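PDB 6UF3: polyisoprenyl-teichoic acid--peptidoglycan teichoic acid transferase TagV from Bacillus subtilis, which belongs to the LytR_cpsA_psr family of cell-envelope proteins and is built around a mixed beta sheet flanked by helices. Local coordinates for residues 32-36 with 37-41; 160-163 with 164-168; 213-216 with 217-220. One frame throughout, in Å; residues are numbered along the deposited sequence.

Contact 1: residues 32-36 with 37-41; sequences TLDPK and NKTMK
Leu33 and Met40 lie side by side and point the same way from their strands, Leu33 CG 4.2 Å from Met40 CG, on a face buried against Tyr211 and, for Leu33, Leu207 of helix 201-210. Thr32, on the reverse face, sets OG1 against the flank of Lys41, 3.3 Å from Lys41 CB; that hydroxyl is hydrogen-bonded to His256 ND1, while the Lys41 amine leads to Asp220. These pairs belong to a beta hairpin of strands 25-34 and 39-44. Its turn ends in a G1 beta bulge: Lys38 and Thr39 both face Asp34, and Asp34 O takes Thr39 N (3.1 Å) and Asn37 N (3.2 Å) from opposite faces of its carbonyl plane. Around the turn, packing gives way to solvent at Lys36, Asn37 and Lys38, which the buried Asp34 faces. With CG anti to the backbone N (chi1 -176°), Asp34 brings its carboxylate to Asn37, whose ND2 donates a nearly straight hydrogen bond to Asp34 OD2 (2.9 Å, 161°). The amide approaches from above the carboxylate plane, the planes 80° apart. A water also donates to Asp34 OD2 and lies 2.7 Å from Thr39 OG1, a hydroxyl shared with His256 NE2; a second water bridges Lys36 O and Asn37 OD1.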
loop_
_atom_site.group_PDB
_atom_site.type_symbol
_atom_site.label_atom_id
_atom_site.label_comp_id
_atom_site.label_asym_id
_atom_site.label_seq_id
_atom_site.Cartn_x
_atom_site.Cartn_y
_atom_site.Cartn_z
ATOM N N THR A 32 10.141 0.038 1.714
ATOM C CA THR A 32 11.410 0.684 2.018
ATOM C C THR A 32 12.389 0.391 0.882
ATOM O O THR A 32 12.361 -0.690 0.293
ATOM C CB THR A 32 11.983 0.247 3.378
ATOM O OG1 THR A 32 12.097 -1.179 3.434
ATOM C CG2 THR A 32 11.056 0.687 4.517
ATOM N N LEU A 33 13.216 1.372 0.554
ATOM C CA LEU A 33 14.096 1.292 -0.609
ATOM C C LEU A 33 15.513 1.660 -0.198
ATOM O O LEU A 33 15.735 2.629 0.539
ATOM C CB LEU A 33 13.607 2.222 -1.738
ATOM C CG LEU A 33 12.214 1.979 -2.336
ATOM C CD1 LEU A 33 11.137 2.791 -1.593
ATOM C CD2 LEU A 33 12.188 2.329 -3.808
ATOM N N ASP A 34 16.479 0.866 -0.674
ATOM C CA ASP A 34 17.896 1.168 -0.515
ATOM C C ASP A 34 18.436 1.296 -1.933
ATOM O O ASP A 34 18.847 0.289 -2.549
ATOM C CB ASP A 34 18.610 0.082 0.288
ATOM C CG ASP A 34 20.062 0.413 0.566
ATOM O OD1 ASP A 34 20.539 1.482 0.127
ATOM O OD2 ASP A 34 20.736 -0.412 1.218
ATOM N N PRO A 35 18.390 2.504 -2.516
ATOM C CA PRO A 35 18.757 2.647 -3.935
ATOM C C PRO A 35 20.218 2.386 -4.220
ATOM O O PRO A 35 20.548 1.909 -5.318
ATOM C CB PRO A 35 18.378 4.102 -4.254
ATOM C CG PRO A 35 17.311 4.447 -3.266
ATOM C CD PRO A 35 17.710 3.709 -1.998
ATOM N N LYS A 36 21.113 2.694 -3.279
ATOM C CA LYS A 36 22.527 2.417 -3.510
ATOM C C LYS A 36 22.767 0.937 -3.770
ATOM O O LYS A 36 23.688 0.583 -4.510
ATOM C CB LYS A 36 23.359 2.893 -2.318
ATOM C CG LYS A 36 23.837 4.333 -2.445
ATOM C CD LYS A 36 24.109 4.955 -1.083
ATOM C CE LYS A 36 24.312 6.459 -1.185
ATOM N NZ LYS A 36 23.869 7.160 0.057
ATOM N N ASN A 37 21.942 0.068 -3.187
ATOM C CA ASN A 37 22.065 -1.377 -3.328
ATOM C C ASN A 37 20.957 -1.993 -4.167
ATOM O O ASN A 37 20.900 -3.221 -4.283
ATOM C CB ASN A 37 22.082 -2.035 -1.941
ATOM C CG ASN A 37 23.356 -1.742 -1.184
ATOM O OD1 ASN A 37 24.451 -1.890 -1.724
ATOM N ND2 ASN A 37 23.225 -1.322 0.067
ATOM N N LYS A 38 20.060 -1.178 -4.727
ATOM C CA LYS A 38 18.948 -1.648 -5.554
ATOM C C LYS A 38 18.104 -2.693 -4.826
ATOM O O LYS A 38 17.751 -3.732 -5.391
ATOM C CB LYS A 38 19.452 -2.205 -6.894
ATOM C CG LYS A 38 20.121 -1.187 -7.781
ATOM C CD LYS A 38 20.883 -1.879 -8.904
ATOM C CE LYS A 38 20.652 -1.211 -10.247
ATOM N NZ LYS A 38 20.852 0.269 -10.192
ATOM N N THR A 39 17.762 -2.417 -3.561
ATOM C CA THR A 39 16.935 -3.363 -2.818
ATOM C C THR A 39 15.651 -2.697 -2.339
ATOM O O THR A 39 15.563 -1.468 -2.254
ATOM C CB THR A 39 17.680 -3.964 -1.615
ATOM O OG1 THR A 39 18.113 -2.919 -0.738
ATOM C CG2 THR A 39 18.899 -4.769 -2.091
ATOM N N MET A 40 14.658 -3.545 -2.040
ATOM C CA MET A 40 13.343 -3.131 -1.548
ATOM C C MET A 40 12.811 -4.113 -0.514
ATOM O O MET A 40 13.042 -5.318 -0.596
ATOM C CB MET A 40 12.283 -3.068 -2.660
ATOM C CG MET A 40 12.432 -1.976 -3.685
ATOM S SD MET A 40 10.879 -1.843 -4.612
ATOM C CE MET A 40 11.511 -1.162 -6.150
ATOM N N LYS A 41 12.025 -3.585 0.429
ATOM C CA LYS A 41 11.234 -4.401 1.339
ATOM C C LYS A 41 9.804 -3.883 1.318
ATOM O O LYS A 41 9.570 -2.721 0.979
ATOM C CB LYS A 41 11.792 -4.376 2.766
ATOM C CG LYS A 41 13.245 -4.808 2.817
ATOM C CD LYS A 41 13.707 -5.181 4.224
ATOM C CE LYS A 41 15.187 -5.480 4.239
ATOM N NZ LYS A 41 15.550 -6.701 3.463
HETATM O O HOH W 1 20.067 -3.183 1.076
HETATM O O HOH W 2 25.582 -2.016 -4.342
#

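Contact 2: residues 160-163 with 164-168; sequences RNDR and QKQIL
The amide of Gln164 presents one face to the preceding turn of helix: Arg160 O sits over it, 3.4 Å from Gln164 CD, Asn161 CA stands above OE1 on that same face, and Arg160 CB lies 4.0 Å from Gln164 NE2. The amide of Asn161 comes in obliquely, its plane turned 43° from that of Gln164, with Asn161 ND2 4.0 Å from Gln164 OE1. Gln164 OE1 has a weak hydrogen bond from Ser27 OG, and Asn161 ND2 donates to Asp157 O, one turn back. All this happens on helix 158-177, where Gln164 N to Arg160 O (2.9 Å) and Ile167 N to Arg163 O (3.0 Å) belong to a run of i to i+4 bonds. Gln164 and Leu168 face strand 25-34, and Lys165 meets strand 39-44. Further round the helix, the Arg163 and Gln166 side chains come nearest at Arg163 CG and Gln166 OE1, 4.1 Å apart. The Arg163 chain runs back along the helix, and a bend at chi3 (-103°) helps to bring NH1 to Tyr146 O and Met149 O. The amide of Gln166 is gripped at both ends, by the hydroxyl of Tyr146 on OE1 and by Asp112 O on NE2.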
loop_
_atom_site.group_PDB
_atom_site.type_symbol
_atom_site.label_atom_id
_atom_site.label_comp_id
_atom_site.label_asym_id
_atom_site.label_seq_id
_atom_site.Cartn_x
_atom_site.Cartn_y
_atom_site.Cartn_z
ATOM N N ARG A 160 -7.651 -9.779 0.886
ATOM C CA ARG A 160 -7.618 -8.443 0.298
ATOM C C ARG A 160 -6.206 -7.875 0.304
ATOM O O ARG A 160 -5.740 -7.342 -0.704
ATOM C CB ARG A 160 -8.561 -7.513 1.063
ATOM C CG ARG A 160 -9.910 -7.286 0.421
ATOM C CD ARG A 160 -10.770 -6.391 1.307
ATOM N NE ARG A 160 -11.966 -5.906 0.625
ATOM C CZ ARG A 160 -12.915 -5.179 1.208
ATOM N NH1 ARG A 160 -13.972 -4.779 0.512
ATOM N NH2 ARG A 160 -12.809 -4.854 2.490
ATOM N N ASN A 161 -5.514 -7.967 1.446
ATOM C CA ASN A 161 -4.149 -7.452 1.524
ATOM C C ASN A 161 -3.229 -8.196 0.568
ATOM O O ASN A 161 -2.331 -7.596 -0.040
ATOM C CB ASN A 161 -3.626 -7.562 2.956
ATOM C CG ASN A 161 -3.999 -6.363 3.800
ATOM O OD1 ASN A 161 -3.133 -5.657 4.314
ATOM N ND2 ASN A 161 -5.294 -6.120 3.937
ATOM N N ASP A 162 -3.444 -9.505 0.419
ATOM C CA ASP A 162 -2.635 -10.279 -0.513
ATOM C C ASP A 162 -2.815 -9.770 -1.935
ATOM O O ASP A 162 -1.836 -9.531 -2.650
ATOM C CB ASP A 162 -2.996 -11.759 -0.419
ATOM C CG ASP A 162 -1.940 -12.651 -1.027
ATOM O OD1 ASP A 162 -1.778 -12.626 -2.265
ATOM O OD2 ASP A 162 -1.268 -13.375 -0.266
ATOM N N ARG A 163 -4.068 -9.584 -2.357
ATOM C CA ARG A 163 -4.325 -9.093 -3.710
ATOM C C ARG A 163 -3.831 -7.662 -3.911
ATOM O O ARG A 163 -3.365 -7.315 -5.006
ATOM C CB ARG A 163 -5.817 -9.206 -4.033
ATOM C CG ARG A 163 -6.260 -10.637 -4.318
ATOM C CD ARG A 163 -7.756 -10.739 -4.550
ATOM N NE ARG A 163 -8.451 -11.275 -3.383
ATOM C CZ ARG A 163 -9.227 -10.557 -2.574
ATOM N NH1 ARG A 163 -9.418 -9.262 -2.801
ATOM N NH2 ARG A 163 -9.818 -11.137 -1.536
ATOM N N GLN A 164 -3.918 -6.819 -2.878
ATOM C CA GLN A 164 -3.363 -5.472 -2.978
ATOM C C GLN A 164 -1.854 -5.513 -3.197
ATOM O O GLN A 164 -1.315 -4.781 -4.039
ATOM C CB GLN A 164 -3.708 -4.668 -1.718
ATOM C CG GLN A 164 -5.182 -4.309 -1.609
ATOM C CD GLN A 164 -5.619 -4.020 -0.180
ATOM O OE1 GLN A 164 -4.796 -3.805 0.711
ATOM N NE2 GLN A 164 -6.924 -4.036 0.045
ATOM N N LYS A 165 -1.148 -6.359 -2.442
ATOM C CA LYS A 165 0.290 -6.457 -2.653
ATOM C C LYS A 165 0.592 -7.016 -4.034
ATOM O O LYS A 165 1.565 -6.609 -4.673
ATOM C CB LYS A 165 0.932 -7.302 -1.558
ATOM C CG LYS A 165 1.174 -6.510 -0.268
ATOM C CD LYS A 165 1.945 -7.325 0.758
ATOM C CE LYS A 165 1.063 -8.410 1.368
ATOM N NZ LYS A 165 1.807 -9.269 2.340
ATOM N N GLN A 166 -0.239 -7.946 -4.513
ATOM C CA GLN A 166 -0.082 -8.453 -5.881
ATOM C C GLN A 166 -0.170 -7.333 -6.916
ATOM O O GLN A 166 0.614 -7.289 -7.880
ATOM C CB GLN A 166 -1.157 -9.501 -6.158
ATOM C CG GLN A 166 -0.663 -10.804 -6.711
ATOM C CD GLN A 166 -1.796 -11.782 -6.935
ATOM O OE1 GLN A 166 -2.920 -11.561 -6.480
ATOM N NE2 GLN A 166 -1.512 -12.861 -7.647
ATOM N N ILE A 167 -1.142 -6.432 -6.750
ATOM C CA ILE A 167 -1.289 -5.304 -7.671
ATOM C C ILE A 167 -0.051 -4.415 -7.625
ATOM O O ILE A 167 0.486 -4.007 -8.664
ATOM C CB ILE A 167 -2.568 -4.514 -7.337
ATOM C CG1 ILE A 167 -3.799 -5.326 -7.734
ATOM C CG2 ILE A 167 -2.579 -3.130 -8.010
ATOM C CD1 ILE A 167 -5.045 -4.937 -6.959
ATOM N N LEU A 168 0.410 -4.083 -6.412
ATOM C CA LEU A 168 1.577 -3.209 -6.308
ATOM C C LEU A 168 2.822 -3.872 -6.892
ATOM O O LEU A 168 3.633 -3.213 -7.550
ATOM C CB LEU A 168 1.818 -2.809 -4.853
ATOM C CG LEU A 168 2.963 -1.836 -4.567
ATOM C CD1 LEU A 168 2.818 -0.543 -5.351
ATOM C CD2 LEU A 168 2.983 -1.552 -3.045
#

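Contact 3: residues 213-216 with 217-220; sequences GFTS and KKID
The loop between helix 201-210 and strand 220-222 winds into a short 3-10 turn before it joins the sheet. Two successive i to i+3 bonds define it, Lys218 N to Thr215 O (2.9 Å) and Ile219 N to Ser216 O (3.1 Å), each donor standing above the carbonyl plane. Side chains close over the turn. The ring of Phe214, with CG trans to its own N (chi1 -173°), reaches toward residues 218 and 219; it crosses Ile219 at about a right angle and receives Ile219 CG1 at its edge, near the ring plane, 3.7 Å from Phe214 CE2. Lys218 slides past the ring in the opposite direction, Lys218 CB lying 3.6 Å from Phe214 CE1, and its extended chain then passes over the methyl of Thr215, with Lys218 CG 3.8 Å from Thr215 CG2. Beyond that methyl, Lys218 NZ gives a hydrogen to a water at 2.7 Å, which also lies close to Gly213 O. On the inner side, Ile219 CD1 rests 3.9 Å from Ser216 CB. Tyr211 meets Phe214 edge-to-face, while helix 158-177 covers the turn through Asn169, Asp173 and Ser176, Asp173 accepting from Ser216 N. The chemistry is thus divided: Phe214 and Ile219 turn apolar surface toward Met40 of the sheet, whereas Lys218 spends its methylenes on neighbouring carbon and carries its charge to the hydrated surface, where that ammonium is probably stabilised by water.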
loop_
_atom_site.group_PDB
_atom_site.type_symbol
_atom_site.label_atom_id
_atom_site.label_comp_id
_atom_site.label_asym_id
_atom_site.label_seq_id
_atom_site.Cartn_x
_atom_site.Cartn_y
_atom_site.Cartn_z
ATOM N N GLY A 213 15.335 -3.229 -14.527
ATOM C CA GLY A 213 15.738 -4.619 -14.487
ATOM C C GLY A 213 15.449 -5.315 -13.176
ATOM O O GLY A 213 15.667 -6.524 -13.070
ATOM N N PHE A 214 14.970 -4.588 -12.171
ATOM C CA PHE A 214 14.536 -5.193 -10.929
ATOM C C PHE A 214 13.292 -6.045 -11.185
ATOM O O PHE A 214 12.690 -6.008 -12.263
ATOM C CB PHE A 214 14.283 -4.079 -9.914
ATOM C CG PHE A 214 13.969 -4.537 -8.514
ATOM C CD1 PHE A 214 14.953 -5.022 -7.674
ATOM C CD2 PHE A 214 12.682 -4.397 -8.020
ATOM C CE1 PHE A 214 14.639 -5.409 -6.366
ATOM C CE2 PHE A 214 12.365 -4.774 -6.722
ATOM C CZ PHE A 214 13.342 -5.269 -5.897
ATOM N N THR A 215 12.903 -6.827 -10.182
ATOM C CA THR A 215 11.737 -7.683 -10.319
ATOM C C THR A 215 11.146 -7.899 -8.934
ATOM O O THR A 215 11.883 -7.967 -7.944
ATOM C CB THR A 215 12.102 -9.013 -10.995
ATOM O OG1 THR A 215 10.910 -9.722 -11.353
ATOM C CG2 THR A 215 12.960 -9.878 -10.075
ATOM N N SER A 216 9.809 -7.972 -8.863
ATOM C CA SER A 216 9.149 -7.987 -7.566
ATOM C C SER A 216 9.471 -9.237 -6.761
ATOM O O SER A 216 9.322 -9.212 -5.530
ATOM C CB SER A 216 7.630 -7.838 -7.732
ATOM O OG SER A 216 7.051 -8.963 -8.362
ATOM N N LYS A 217 9.915 -10.319 -7.411
ATOM C CA LYS A 217 10.346 -11.487 -6.648
ATOM C C LYS A 217 11.478 -11.133 -5.689
ATOM O O LYS A 217 11.609 -11.753 -4.629
ATOM C CB LYS A 217 10.775 -12.618 -7.585
ATOM C CG LYS A 217 11.235 -13.888 -6.858
ATOM C CD LYS A 217 11.401 -15.061 -7.801
ATOM C CE LYS A 217 12.130 -16.219 -7.120
ATOM N NZ LYS A 217 11.713 -16.342 -5.687
ATOM N N LYS A 218 12.284 -10.123 -6.025
ATOM C CA LYS A 218 13.425 -9.772 -5.191
ATOM C C LYS A 218 13.047 -8.963 -3.962
ATOM O O LYS A 218 13.894 -8.788 -3.078
ATOM C CB LYS A 218 14.458 -9.003 -6.011
ATOM C CG LYS A 218 15.193 -9.904 -7.009
ATOM C CD LYS A 218 16.064 -9.100 -7.945
ATOM C CE LYS A 218 16.797 -10.012 -8.923
ATOM N NZ LYS A 218 17.546 -9.190 -9.906
ATOM N N ILE A 219 11.812 -8.473 -3.887
ATOM C CA ILE A 219 11.380 -7.700 -2.727
ATOM C C ILE A 219 11.322 -8.612 -1.512
ATOM O O ILE A 219 10.812 -9.738 -1.583
ATOM C CB ILE A 219 10.014 -7.050 -2.984
ATOM C CG1 ILE A 219 10.095 -6.107 -4.177
ATOM C CG2 ILE A 219 9.546 -6.296 -1.724
ATOM C CD1 ILE A 219 8.729 -5.645 -4.704
ATOM N N ASP A 220 11.852 -8.132 -0.389
ATOM C CA ASP A 220 11.764 -8.865 0.871
ATOM C C ASP A 220 10.426 -8.519 1.502
ATOM O O ASP A 220 10.219 -7.382 1.942
ATOM C CB ASP A 220 12.930 -8.494 1.784
ATOM C CG ASP A 220 12.925 -9.270 3.097
ATOM O OD1 ASP A 220 12.207 -10.296 3.192
ATOM O OD2 ASP A 220 13.639 -8.842 4.038
HETATM O O HOH W 3 15.795 -8.786 -11.911
HETATM O O HOH W 4 9.301 -11.077 -10.164
#

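Contacts 1 and 3 meet at the edge of the mixed sheet, their centres about 10 Å apart. Strand 220-222 runs beside strand 39-44 of the hairpin; there Lys41 NZ and Asp220 OD2 form a salt bridge of 2.9 Å, Met40 O and Asp220 N probably a backbone hydrogen bond, and Met40 CE packs 3.8 Å from Phe214 CE2. Contact 2 touches neither: its centre is about 20 Å from that of contact 1 and about 15 Å from that of contact 3. Gln164, Lys165 and Leu168 of helix 158-177 nevertheless pack on the same two strands that form contact 1, at residues outside it, and later turns of the helix cover the 213-220 loop.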